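Local coordinates for protein diol-dehydratase (Roseburia inulinivorans, PDB 5I2A) that probably acts as a B12-independent glycyl radical lyase that removes water from 1,2-propanediol, at residues Q170-L175 with D291-P296; L315-W320 with I368-H373; V531-K536 with G545-F550; R384-S389 with Y411-I416. One frame throughout, in Å; residues are numbered along the deposited sequence.

Contact 1 (Q170-L175 with D291-P296)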
loop_
_atom_site.group_PDB
_atom_site.type_symbol
_atom_site.label_atom_id
_atom_site.label_comp_id
_atom_site.label_asym_id
_atom_site.label_seq_id
_atom_site.Cartn_x
_atom_site.Cartn_y
_atom_site.Cartn_z
ATOM N N GLN A 170 18.247 1.617 18.458
ATOM C CA GLN A 170 19.324 2.506 18.889
ATOM C C GLN A 170 19.077 3.080 20.295
ATOM O O GLN A 170 18.763 4.259 20.439
ATOM C CB GLN A 170 19.504 3.663 17.889
ATOM C CG GLN A 170 20.094 3.283 16.526
ATOM C CD GLN A 170 19.913 4.388 15.471
ATOM O OE1 GLN A 170 19.763 5.567 15.803
ATOM N NE2 GLN A 170 19.914 4.000 14.194
ATOM N N TYR A 171 19.210 2.252 21.328
ATOM C CA TYR A 171 19.072 2.752 22.695
ATOM C C TYR A 171 20.054 3.901 22.932
ATOM O O TYR A 171 19.728 4.877 23.597
ATOM C CB TYR A 171 19.317 1.647 23.721
ATOM C CG TYR A 171 18.381 0.463 23.609
ATOM C CD1 TYR A 171 17.142 0.476 24.216
ATOM C CD2 TYR A 171 18.758 -0.668 22.907
ATOM C CE1 TYR A 171 16.288 -0.613 24.118
ATOM C CE2 TYR A 171 17.918 -1.761 22.797
ATOM C CZ TYR A 171 16.685 -1.730 23.410
ATOM O OH TYR A 171 15.849 -2.817 23.317
ATOM N N GLU A 172 21.246 3.778 22.360
ATOM C CA GLU A 172 22.297 4.760 22.579
ATOM C C GLU A 172 21.944 6.125 21.970
ATOM O O GLU A 172 22.405 7.160 22.456
ATOM C CB GLU A 172 23.624 4.256 22.017
ATOM C CG GLU A 172 23.656 4.139 20.502
ATOM C CD GLU A 172 22.999 2.861 19.965
ATOM O OE1 GLU A 172 22.587 1.979 20.761
ATOM O OE2 GLU A 172 22.888 2.754 18.728
ATOM N N THR A 173 21.133 6.131 20.913
ATOM C CA THR A 173 20.701 7.396 20.343
ATOM C C THR A 173 19.785 8.121 21.328
ATOM O O THR A 173 19.937 9.315 21.560
ATOM C CB THR A 173 19.975 7.212 19.000
ATOM O OG1 THR A 173 20.896 6.692 18.033
ATOM C CG2 THR A 173 19.441 8.545 18.516
ATOM N N VAL A 174 18.849 7.388 21.915
ATOM C CA VAL A 174 17.919 7.977 22.872
ATOM C C VAL A 174 18.670 8.517 24.105
ATOM O O VAL A 174 18.374 9.596 24.599
ATOM C CB VAL A 174 16.845 6.952 23.312
ATOM C CG1 VAL A 174 15.925 7.548 24.370
ATOM C CG2 VAL A 174 16.031 6.467 22.096
ATOM N N LEU A 175 19.644 7.756 24.584
ATOM C CA LEU A 175 20.455 8.179 25.719
ATOM C C LEU A 175 21.240 9.458 25.417
ATOM O O LEU A 175 21.278 10.356 26.240
ATOM C CB LEU A 175 21.422 7.062 26.133
ATOM C CG LEU A 175 20.784 5.785 26.668
ATOM C CD1 LEU A 175 21.832 4.733 26.974
ATOM C CD2 LEU A 175 20.004 6.092 27.907
ATOM N N ASP A 291 26.135 -3.311 28.325
ATOM C CA ASP A 291 27.337 -2.932 29.056
ATOM C C ASP A 291 28.161 -1.881 28.299
ATOM O O ASP A 291 28.901 -1.118 28.914
ATOM C CB ASP A 291 28.206 -4.161 29.394
ATOM C CG ASP A 291 28.768 -4.859 28.161
ATOM O OD1 ASP A 291 28.182 -4.748 27.053
ATOM O OD2 ASP A 291 29.790 -5.553 28.324
ATOM N N GLN A 292 28.022 -1.831 26.976
ATOM C CA GLN A 292 28.731 -0.835 26.191
ATOM C C GLN A 292 28.024 0.528 26.189
ATOM O O GLN A 292 28.639 1.530 26.533
ATOM C CB GLN A 292 28.925 -1.330 24.751
ATOM C CG GLN A 292 29.647 -2.663 24.673
ATOM C CD GLN A 292 31.015 -2.615 25.345
ATOM O OE1 GLN A 292 31.878 -1.836 24.952
ATOM N NE2 GLN A 292 31.207 -3.441 26.373
ATOM N N TYR A 293 26.742 0.591 25.819
ATOM C CA TYR A 293 26.125 1.908 25.689
ATOM C C TYR A 293 25.718 2.532 27.021
ATOM O O TYR A 293 25.573 3.744 27.101
ATOM C CB TYR A 293 24.925 1.888 24.714
ATOM C CG TYR A 293 23.770 0.933 24.988
ATOM C CD1 TYR A 293 22.868 1.174 26.015
ATOM C CD2 TYR A 293 23.551 -0.174 24.170
ATOM C CE1 TYR A 293 21.802 0.322 26.243
ATOM C CE2 TYR A 293 22.477 -1.033 24.392
ATOM C CZ TYR A 293 21.609 -0.778 25.428
ATOM O OH TYR A 293 20.549 -1.616 25.666
ATOM N N MET A 294 25.569 1.736 28.073
ATOM C CA MET A 294 25.276 2.311 29.394
ATOM C C MET A 294 26.543 2.829 30.091
ATOM O O MET A 294 26.463 3.635 31.024
ATOM C CB MET A 294 24.590 1.284 30.303
ATOM C CG MET A 294 23.218 0.809 29.808
ATOM S SD MET A 294 22.033 2.152 29.699
ATOM C CE MET A 294 21.513 2.314 31.408
ATOM N N TYR A 295 27.704 2.361 29.641
ATOM C CA TYR A 295 28.935 2.600 30.376
ATOM C C TYR A 295 29.333 4.080 30.516
ATOM O O TYR A 295 29.723 4.486 31.607
ATOM C CB TYR A 295 30.104 1.820 29.768
ATOM C CG TYR A 295 31.318 1.937 30.645
ATOM C CD1 TYR A 295 31.353 1.331 31.898
ATOM C CD2 TYR A 295 32.408 2.700 30.253
ATOM C CE1 TYR A 295 32.469 1.464 32.729
ATOM C CE2 TYR A 295 33.516 2.837 31.063
ATOM C CZ TYR A 295 33.544 2.222 32.296
ATOM O OH TYR A 295 34.656 2.380 33.079
ATOM N N PRO A 296 29.228 4.890 29.440
ATOM C CA PRO A 296 29.604 6.300 29.613
ATOM C C PRO A 296 28.786 7.013 30.691
ATOM O O PRO A 296 29.319 7.879 31.374
ATOM C CB PRO A 296 29.325 6.913 28.230
ATOM C CG PRO A 296 29.456 5.785 27.292
ATOM C CD PRO A 296 28.907 4.593 28.031
#
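Y293 lays its ring beside Y171, and the two phenols slip past one another rather than stack. Their planes are only 18° apart, yet the centroids are 5.5 Å from each other, so overlap is slight. Over one face of the Y293 ring lies Y171 CB, a CH-pi contact 4.0 Å from the ring centroid. In return the hydroxyl of Y293 sits over the face of the Y171 ring, its OH 3.4 Å from Y171 CD2. With CG set between the backbone N and the carbonyl carbon (chi1 57°), the Y293 ring is thrown across the first turn of helix 171-190. There E172 CB meets Y293 CB at 3.8 Å, and L175 CD1 touches both Y293 CD1 and M294 SD; M294 reaches it by bending at its second and third torsions. Both hydroxyls bond outside the pair, Y293 OH to P287 O and Y171 OH to Q273. A valine in place of Y293 would probably open a gap beside Y171 and L175 and strand the carbonyl of P287 without this donor. This is helix-to-helix packing in the helical part of a pyruvate formate-lyase-like fold, joining the start of helix 171-190 to the junction of helices 290-293 and 295-303.

Contact 2 (L315-W320 with I368-H373)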
loop_
_atom_site.group_PDB
_atom_site.type_symbol
_atom_site.label_atom_id
_atom_site.label_comp_id
_atom_site.label_asym_id
_atom_site.label_seq_id
_atom_site.Cartn_x
_atom_site.Cartn_y
_atom_site.Cartn_z
ATOM N N LEU A 315 20.216 -0.469 40.845
ATOM C CA LEU A 315 19.456 0.007 39.688
ATOM C C LEU A 315 19.398 -1.061 38.589
ATOM O O LEU A 315 18.343 -1.325 38.024
ATOM C CB LEU A 315 20.059 1.297 39.139
ATOM C CG LEU A 315 19.857 2.572 39.966
ATOM C CD1 LEU A 315 20.748 3.693 39.449
ATOM C CD2 LEU A 315 18.398 3.017 39.989
ATOM N N ILE A 316 20.537 -1.675 38.299
ATOM C CA ILE A 316 20.599 -2.711 37.285
ATOM C C ILE A 316 19.740 -3.912 37.701
ATOM O O ILE A 316 18.983 -4.459 36.889
ATOM C CB ILE A 316 22.049 -3.145 37.029
ATOM C CG1 ILE A 316 22.839 -1.977 36.426
ATOM C CG2 ILE A 316 22.088 -4.343 36.106
ATOM C CD1 ILE A 316 24.342 -2.247 36.281
ATOM N N ASP A 317 19.836 -4.300 38.973
ATOM C CA ASP A 317 18.994 -5.362 39.504
ATOM C C ASP A 317 17.510 -5.028 39.305
ATOM O O ASP A 317 16.703 -5.896 38.964
ATOM C CB ASP A 317 19.277 -5.608 40.991
ATOM C CG ASP A 317 20.638 -6.251 41.244
ATOM O OD1 ASP A 317 21.340 -6.613 40.274
ATOM O OD2 ASP A 317 21.006 -6.396 42.426
ATOM N N CYS A 318 17.159 -3.767 39.530
ATOM C CA CYS A 318 15.780 -3.328 39.340
ATOM C C CYS A 318 15.337 -3.492 37.871
ATOM O O CYS A 318 14.210 -3.901 37.603
ATOM C CB CYS A 318 15.611 -1.878 39.800
ATOM S SG CYS A 318 15.473 -1.674 41.626
ATOM N N ILE A 319 16.230 -3.185 36.933
ATOM C CA ILE A 319 15.929 -3.363 35.513
ATOM C C ILE A 319 15.738 -4.846 35.179
ATOM O O ILE A 319 14.819 -5.195 34.450
ATOM C CB ILE A 319 17.021 -2.754 34.625
ATOM C CG1 ILE A 319 16.978 -1.234 34.735
ATOM C CG2 ILE A 319 16.864 -3.192 33.146
ATOM C CD1 ILE A 319 18.124 -0.559 34.057
ATOM N N TRP A 320 16.580 -5.705 35.751
ATOM C CA TRP A 320 16.442 -7.142 35.561
ATOM C C TRP A 320 15.063 -7.587 36.041
ATOM O O TRP A 320 14.391 -8.370 35.367
ATOM C CB TRP A 320 17.547 -7.887 36.294
ATOM C CG TRP A 320 18.780 -8.270 35.483
ATOM C CD1 TRP A 320 19.412 -9.489 35.481
ATOM C CD2 TRP A 320 19.506 -7.447 34.551
ATOM N NE1 TRP A 320 20.497 -9.459 34.642
ATOM C CE2 TRP A 320 20.579 -8.224 34.058
ATOM C CE3 TRP A 320 19.366 -6.131 34.098
ATOM C CZ2 TRP A 320 21.502 -7.727 33.140
ATOM C CZ3 TRP A 320 20.287 -5.643 33.184
ATOM C CH2 TRP A 320 21.337 -6.439 32.716
ATOM N N ILE A 368 26.275 -9.637 34.859
ATOM C CA ILE A 368 26.326 -11.019 35.305
ATOM C C ILE A 368 25.847 -11.140 36.770
ATOM O O ILE A 368 25.091 -12.041 37.124
ATOM C CB ILE A 368 27.745 -11.589 35.163
ATOM C CG1 ILE A 368 28.148 -11.640 33.690
ATOM C CG2 ILE A 368 27.829 -12.970 35.774
ATOM C CD1 ILE A 368 29.576 -12.086 33.452
ATOM N N THR A 369 26.266 -10.200 37.604
ATOM C CA THR A 369 25.872 -10.195 39.010
ATOM C C THR A 369 24.363 -10.009 39.128
ATOM O O THR A 369 23.707 -10.645 39.959
ATOM C CB THR A 369 26.610 -9.088 39.801
ATOM O OG1 THR A 369 28.012 -9.383 39.858
ATOM C CG2 THR A 369 26.075 -8.984 41.228
ATOM N N ALA A 370 23.809 -9.142 38.290
ATOM C CA ALA A 370 22.383 -8.871 38.361
ATOM C C ALA A 370 21.570 -10.133 38.052
ATOM O O ALA A 370 20.555 -10.389 38.689
ATOM C CB ALA A 370 21.998 -7.729 37.420
ATOM N N SER A 371 22.034 -10.935 37.106
ATOM C CA SER A 371 21.392 -12.223 36.835
ATOM C C SER A 371 21.446 -13.156 38.056
ATOM O O SER A 371 20.517 -13.914 38.314
ATOM C CB SER A 371 22.054 -12.893 35.630
ATOM O OG SER A 371 21.761 -12.197 34.435
ATOM N N GLU A 372 22.545 -13.101 38.803
ATOM C CA GLU A 372 22.677 -13.916 40.007
ATOM C C GLU A 372 21.778 -13.365 41.118
ATOM O O GLU A 372 21.103 -14.118 41.802
ATOM C CB GLU A 372 24.141 -13.963 40.460
ATOM C CG GLU A 372 24.437 -14.945 41.552
ATOM C CD GLU A 372 25.934 -15.220 41.681
ATOM O OE1 GLU A 372 26.748 -14.362 41.260
ATOM O OE2 GLU A 372 26.296 -16.303 42.190
ATOM N N HIS A 373 21.762 -12.045 41.271
ATOM C CA HIS A 373 20.935 -11.387 42.278
ATOM C C HIS A 373 19.441 -11.655 42.079
ATOM O O HIS A 373 18.746 -12.089 42.995
ATOM C CB HIS A 373 21.167 -9.873 42.261
ATOM C CG HIS A 373 22.424 -9.434 42.947
ATOM N ND1 HIS A 373 22.775 -8.103 43.068
ATOM C CD2 HIS A 373 23.423 -10.139 43.526
ATOM C CE1 HIS A 373 23.922 -8.012 43.713
ATOM N NE2 HIS A 373 24.338 -9.233 44.001
#
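W320 and D317 come down on two sides of A370, whose methyl faces the other helix. A370 CB stands almost squarely over the five-membered ring of W320, 3.5 Å from its centroid and 5° off the normal, a CH-pi contact. I316 CG2 lies over the same indole face and meets A370 CB at 3.6 Å, so the two methyls share that face side by side. While its face takes the alanine, the edge of the indole is used for bonding: W320 NE1 donates to S371 OG at 3.0 Å, with the hydroxyl close to the ring plane.

The axes of the two short helical segments pass 9.0 Å apart at a crossing angle of -60°, and the small A370 lets its backbone draw close to that of D317. Helix 362-374 connects parallel strands 346-350 and 380-385, neighbours in a mixed sheet, so this is the helix of a beta-alpha-beta crossover with helix 309-323 laid across it.

On the other flank D317 reaches H373. Its CG is anti to the carbonyl carbon (chi1 -70°), which sends the carboxylate over to the imidazole. H373 ND1 donates to the syn side of D317 OD2 at 2.5 Å, a short bond, in the imidazole plane; ring and carboxylate stand nearly perpendicular. The other oxygen, D317 OD1, crowds A370 CB at 3.1 Å and accepts from Q313 of its own helix. On its face the H373 ring carries T369 CG2, a neighbour one helical turn back.

Contact 3 (V531-K536 with G545-F550)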
loop_
_atom_site.group_PDB
_atom_site.type_symbol
_atom_site.label_atom_id
_atom_site.label_comp_id
_atom_site.label_asym_id
_atom_site.label_seq_id
_atom_site.Cartn_x
_atom_site.Cartn_y
_atom_site.Cartn_z
ATOM N N VAL A 531 15.811 3.065 14.015
ATOM C CA VAL A 531 16.548 2.149 13.148
ATOM C C VAL A 531 16.939 2.847 11.835
ATOM O O VAL A 531 16.058 3.318 11.121
ATOM C CB VAL A 531 15.703 0.885 12.808
ATOM C CG1 VAL A 531 16.435 -0.000 11.791
ATOM C CG2 VAL A 531 15.328 0.093 14.054
ATOM N N ASP A 532 18.234 2.912 11.513
ATOM C CA ASP A 532 18.665 3.426 10.207
ATOM C C ASP A 532 18.177 2.482 9.106
ATOM O O ASP A 532 18.264 1.270 9.273
ATOM C CB ASP A 532 20.184 3.539 10.102
ATOM C CG ASP A 532 20.793 4.474 11.128
ATOM O OD1 ASP A 532 20.090 5.335 11.685
ATOM O OD2 ASP A 532 22.002 4.336 11.352
ATOM N N ASP A 533 17.722 2.999 7.967
ATOM C CA ASP A 533 17.731 4.414 7.596
ATOM C C ASP A 533 16.317 4.942 7.390
ATOM O O ASP A 533 16.039 5.618 6.390
ATOM C CB ASP A 533 18.508 4.616 6.292
ATOM C CG ASP A 533 19.839 5.314 6.491
ATOM O OD1 ASP A 533 19.982 6.082 7.465
ATOM O OD2 ASP A 533 20.740 5.089 5.663
ATOM N N CYS A 534 15.418 4.608 8.305
ATOM C CA CYS A 534 14.003 4.869 8.081
ATOM C C CYS A 534 13.692 6.358 7.891
ATOM O O CYS A 534 12.963 6.732 6.977
ATOM C CB CYS A 534 13.197 4.277 9.231
ATOM S SG CYS A 534 13.359 2.471 9.296
ATOM N N ILE A 535 14.279 7.202 8.728
ATOM C CA ILE A 535 14.022 8.637 8.671
ATOM C C ILE A 535 14.439 9.214 7.321
ATOM O O ILE A 535 13.661 9.890 6.658
ATOM C CB ILE A 535 14.748 9.373 9.826
ATOM C CG1 ILE A 535 13.983 9.162 11.130
ATOM C CG2 ILE A 535 14.907 10.864 9.524
ATOM C CD1 ILE A 535 14.776 9.506 12.366
ATOM N N LYS A 536 15.654 8.905 6.899
ATOM C CA LYS A 536 16.170 9.392 5.628
ATOM C C LYS A 536 15.389 8.863 4.419
ATOM O O LYS A 536 15.165 9.589 3.458
ATOM C CB LYS A 536 17.643 9.018 5.507
ATOM C CG LYS A 536 18.335 9.510 4.258
ATOM C CD LYS A 536 19.812 9.121 4.303
ATOM C CE LYS A 536 20.446 9.590 5.611
ATOM N NZ LYS A 536 21.813 9.033 5.831
ATOM N N GLY A 545 12.667 0.458 5.046
ATOM C CA GLY A 545 13.495 1.541 5.552
ATOM C C GLY A 545 14.840 1.176 6.187
ATOM O O GLY A 545 15.771 1.992 6.173
ATOM N N ALA A 546 14.950 -0.024 6.754
ATOM C CA ALA A 546 16.198 -0.456 7.398
ATOM C C ALA A 546 17.297 -0.655 6.375
ATOM O O ALA A 546 17.039 -1.050 5.238
ATOM C CB ALA A 546 16.004 -1.763 8.187
ATOM N N ILE A 547 18.530 -0.416 6.795
ATOM C CA ILE A 547 19.671 -0.686 5.935
ATOM C C ILE A 547 19.780 -2.177 5.639
ATOM O O ILE A 547 19.948 -2.571 4.504
ATOM C CB ILE A 547 20.972 -0.180 6.562
ATOM C CG1 ILE A 547 20.924 1.348 6.660
ATOM C CG2 ILE A 547 22.187 -0.650 5.739
ATOM C CD1 ILE A 547 22.131 1.933 7.365
ATOM N N TYR A 548 19.657 -3.007 6.665
ATOM C CA TYR A 548 19.790 -4.447 6.477
ATOM C C TYR A 548 18.438 -5.107 6.674
ATOM O O TYR A 548 17.736 -4.831 7.648
ATOM C CB TYR A 548 20.838 -5.031 7.442
ATOM C CG TYR A 548 22.202 -4.458 7.176
ATOM C CD1 TYR A 548 22.869 -4.757 5.997
ATOM C CD2 TYR A 548 22.813 -3.594 8.074
ATOM C CE1 TYR A 548 24.102 -4.225 5.715
ATOM C CE2 TYR A 548 24.072 -3.046 7.795
ATOM C CZ TYR A 548 24.703 -3.370 6.609
ATOM O OH TYR A 548 25.935 -2.845 6.292
ATOM N N ASN A 549 18.087 -5.975 5.738
ATOM C CA ASN A 549 16.807 -6.651 5.754
ATOM C C ASN A 549 16.978 -8.134 5.537
ATOM O O ASN A 549 17.605 -8.552 4.557
ATOM C CB ASN A 549 15.889 -6.066 4.683
ATOM C CG ASN A 549 15.488 -4.659 5.000
ATOM O OD1 ASN A 549 14.635 -4.442 5.846
ATOM N ND2 ASN A 549 16.131 -3.693 4.363
ATOM N N PHE A 550 16.444 -8.927 6.459
ATOM C CA PHE A 550 16.537 -10.378 6.341
ATOM C C PHE A 550 15.200 -11.040 6.645
ATOM O O PHE A 550 14.286 -10.411 7.180
ATOM C CB PHE A 550 17.606 -10.951 7.290
ATOM C CG PHE A 550 18.983 -10.342 7.114
ATOM C CD1 PHE A 550 19.772 -10.672 6.025
ATOM C CD2 PHE A 550 19.492 -9.464 8.063
ATOM C CE1 PHE A 550 21.049 -10.118 5.875
ATOM C CE2 PHE A 550 20.753 -8.902 7.919
ATOM C CZ PHE A 550 21.535 -9.233 6.814
#
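The peptide between D532 and D533 is cis, which turns its C=O and N-H to the same side, and both ends bond to the 545-550 segment: I547 N donates to D532 O at 3.0 Å, and D533 N donates to G545 O at 2.8 Å. One peptide unit thus grips two residues of its partner, bridging A546, whose CA adds a C-H...O contact to D532 O at 3.3 Å. Neither bond is straight, and in each the donor is tilted from the carbonyl plane; the segments meet here as loop, not as paired strands.

Side chains fill in around this core. I547, with CG1 anti to the carbonyl carbon (chi1 -65°), lays its far end along the two aspartates: CD1 touches D532 CB at 3.7 Å and lies 3.8 Å from D533 OD2. The D532 carboxylate itself leads away, and its OD1 accepts from Q170. On the other flank C534 SG packs on the backbone of G545, 3.7 Å from G545 C; a side chain on that glycine would run into the sulfur. V531 CG1 meets A546 CB at 4.0 Å, a looser apolar touch. Within 545-550, N549 ND2 donates to A546 O, approaching from above the carbonyl plane, and so ties the turn to the strand it leads into.

D533 occupies the N-cap position of helix 534-537, though its side chain makes no capping bond. The whole is a short closed loop, its ends clasped through a cis peptide, leading from that helix start into strand 548-556, which runs parallel to strands 447-448 and 454-457 in a mixed sheet.

Contact 4 (R384-S389 with Y411-I416)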
loop_
_atom_site.group_PDB
_atom_site.type_symbol
_atom_site.label_atom_id
_atom_site.label_comp_id
_atom_site.label_asym_id
_atom_site.label_seq_id
_atom_site.Cartn_x
_atom_site.Cartn_y
_atom_site.Cartn_z
ATOM N N ARG A 384 29.775 -12.404 24.526
ATOM C CA ARG A 384 30.556 -12.538 23.312
ATOM C C ARG A 384 31.962 -13.012 23.668
ATOM O O ARG A 384 32.672 -12.349 24.407
ATOM C CB ARG A 384 30.618 -11.208 22.553
ATOM C CG ARG A 384 29.353 -10.863 21.799
ATOM C CD ARG A 384 29.462 -9.507 21.091
ATOM N NE ARG A 384 30.714 -9.359 20.354
ATOM C CZ ARG A 384 31.022 -8.291 19.622
ATOM N NH1 ARG A 384 30.163 -7.280 19.506
ATOM N NH2 ARG A 384 32.194 -8.232 19.011
ATOM N N VAL A 385 32.341 -14.169 23.143
ATOM C CA VAL A 385 33.666 -14.735 23.339
ATOM C C VAL A 385 34.541 -14.459 22.109
ATOM O O VAL A 385 34.107 -14.676 20.974
ATOM C CB VAL A 385 33.594 -16.263 23.577
ATOM C CG1 VAL A 385 34.996 -16.865 23.762
ATOM C CG2 VAL A 385 32.709 -16.577 24.761
ATOM N N TRP A 386 35.752 -13.957 22.333
ATOM C CA TRP A 386 36.733 -13.816 21.253
ATOM C C TRP A 386 38.129 -14.129 21.788
ATOM O O TRP A 386 38.304 -14.305 22.991
ATOM C CB TRP A 386 36.664 -12.418 20.617
ATOM C CG TRP A 386 37.261 -11.310 21.420
ATOM C CD1 TRP A 386 36.821 -10.827 22.617
ATOM C CD2 TRP A 386 38.389 -10.512 21.058
ATOM N NE1 TRP A 386 37.617 -9.792 23.030
ATOM C CE2 TRP A 386 38.588 -9.575 22.089
ATOM C CE3 TRP A 386 39.255 -10.502 19.957
ATOM C CZ2 TRP A 386 39.621 -8.637 22.062
ATOM C CZ3 TRP A 386 40.289 -9.569 19.930
ATOM C CH2 TRP A 386 40.459 -8.650 20.976
ATOM N N HIS A 387 39.115 -14.222 20.902
ATOM C CA HIS A 387 40.444 -14.668 21.313
ATOM C C HIS A 387 41.048 -13.764 22.385
ATOM O O HIS A 387 41.786 -14.228 23.235
ATOM C CB HIS A 387 41.379 -14.778 20.099
ATOM C CG HIS A 387 41.782 -13.462 19.498
ATOM N ND1 HIS A 387 41.199 -12.952 18.355
ATOM C CD2 HIS A 387 42.743 -12.574 19.858
ATOM C CE1 HIS A 387 41.774 -11.802 18.045
ATOM N NE2 HIS A 387 42.711 -11.549 18.942
ATOM N N GLY A 388 40.680 -12.489 22.382
ATOM C CA GLY A 388 41.155 -11.569 23.400
ATOM C C GLY A 388 40.206 -11.316 24.562
ATOM O O GLY A 388 40.393 -10.360 25.303
ATOM N N SER A 389 39.192 -12.162 24.738
ATOM C CA SER A 389 38.280 -12.013 25.879
ATOM C C SER A 389 39.038 -11.958 27.204
ATOM O O SER A 389 39.957 -12.727 27.420
ATOM C CB SER A 389 37.270 -13.171 25.946
ATOM O OG SER A 389 36.272 -13.065 24.955
ATOM N N TYR A 411 28.680 -16.978 22.688
ATOM C CA TYR A 411 28.682 -16.725 21.242
ATOM C C TYR A 411 30.095 -16.454 20.719
ATOM O O TYR A 411 30.885 -15.769 21.353
ATOM C CB TYR A 411 27.749 -15.555 20.897
ATOM C CG TYR A 411 26.315 -15.839 21.324
ATOM C CD1 TYR A 411 25.418 -16.475 20.461
ATOM C CD2 TYR A 411 25.882 -15.524 22.604
ATOM C CE1 TYR A 411 24.121 -16.764 20.859
ATOM C CE2 TYR A 411 24.582 -15.806 23.017
ATOM C CZ TYR A 411 23.708 -16.425 22.145
ATOM O OH TYR A 411 22.443 -16.713 22.576
ATOM N N ASN A 412 30.385 -16.995 19.545
ATOM C CA ASN A 412 31.726 -16.943 18.980
ATOM C C ASN A 412 31.925 -15.793 17.974
ATOM O O ASN A 412 31.592 -15.920 16.792
ATOM C CB ASN A 412 32.033 -18.299 18.334
ATOM C CG ASN A 412 33.456 -18.399 17.802
ATOM O OD1 ASN A 412 34.284 -17.534 18.051
ATOM N ND2 ASN A 412 33.737 -19.468 17.067
ATOM N N ASP A 413 32.470 -14.683 18.455
ATOM C CA ASP A 413 32.888 -13.559 17.597
ATOM C C ASP A 413 33.568 -13.988 16.303
ATOM O O ASP A 413 33.275 -13.454 15.230
ATOM C CB ASP A 413 33.862 -12.637 18.340
ATOM C CG ASP A 413 33.166 -11.604 19.201
ATOM O OD1 ASP A 413 32.010 -11.829 19.591
ATOM O OD2 ASP A 413 33.783 -10.557 19.494
ATOM N N GLU A 414 34.483 -14.949 16.408
ATOM C CA GLU A 414 35.355 -15.276 15.283
ATOM C C GLU A 414 34.614 -15.916 14.116
ATOM O O GLU A 414 35.091 -15.897 12.986
ATOM C CB GLU A 414 36.494 -16.187 15.736
ATOM C CG GLU A 414 37.786 -15.418 15.989
ATOM C CD GLU A 414 37.923 -14.994 17.431
ATOM O OE1 GLU A 414 37.402 -15.721 18.294
ATOM O OE2 GLU A 414 38.536 -13.946 17.714
ATOM N N VAL A 415 33.444 -16.475 14.394
ATOM C CA VAL A 415 32.577 -17.013 13.351
ATOM C C VAL A 415 31.474 -16.026 12.981
ATOM O O VAL A 415 31.131 -15.878 11.818
ATOM C CB VAL A 415 31.936 -18.357 13.800
ATOM C CG1 VAL A 415 30.797 -18.762 12.881
ATOM C CG2 VAL A 415 32.998 -19.432 13.845
ATOM N N ILE A 416 30.913 -15.356 13.981
ATOM C CA ILE A 416 29.758 -14.498 13.752
ATOM C C ILE A 416 30.130 -13.247 12.955
ATOM O O ILE A 416 29.431 -12.877 12.033
ATOM C CB ILE A 416 29.096 -14.114 15.080
ATOM C CG1 ILE A 416 28.401 -15.352 15.680
ATOM C CG2 ILE A 416 28.125 -12.942 14.899
ATOM C CD1 ILE A 416 27.864 -15.145 17.081
#
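This is a parallel beta pairing reinforced by a salt bridge, at the C-terminal ends of strands 380-385 and 409-412. V385 takes both backbone bonds, its N donating to Y411 O at 2.8 Å and its O accepting from D413 N at 3.0 Å. Beyond them R384 grips the D413 carboxylate side-on: NE donates to the syn side of OD1, while NH2, at 2.9 Å, meets D413 OD2 from above the carboxylate plane. The bend at chi3 (47°) brings the guanidinium round to this position. Y433 also bonds D413 OD1, Q352 bonds D413 OD2, and R384 NH2 has a further acceptor in R431 O, so the buried ion pair is well supplied with partners. A leucine in place of R384 would probably leave the D413 carboxylate without its counter-charge and less firmly fixed in rotation.

The two strands and helix 391-402 between them form a beta-alpha-beta unit, and helix 413-422 springs directly from the second strand. N412 caps it: its OD1 accepts from E414 N, an Asx turn.

Past the strand end the chain makes a type I turn from W386 to S389, closed by S389 N to W386 O, and E414 ties its H387 to the helix start. E414 OE2 accepts from H387 N at 3.3 Å and from H387 ND1 at 2.9 Å, the imidazole coming from above the carboxylate plane. W386 CB rests 3.6 Å from D413 CB, and its indole swings away to donate through NE1 to D358.

How the contacts relate
Followed from the N terminus, contact 1 closes first, bringing the start of helix 171-190 back to residues 291-296 across 115 mostly helical residues. Contact 2 then closes a 47-residue loop through strand 346-350, and contact 4 a shorter one through helix 391-402. Contact 3 comes last and spans only eight residues. All four follow in series, none nested or crossed. L363 of helix 362-374 ties the first two regions together, touching M294 of contact 1 and I316 of contact 2. The same helix leads into strand 380-385, which carries contact 4. Contacts 1 and 3 touch directly: Q170 NE2 lies 2.8 Å from D532 OD1, a probable hydrogen bond joining the N-cap residue of helix 171-190 to the loop just before helix 534-537.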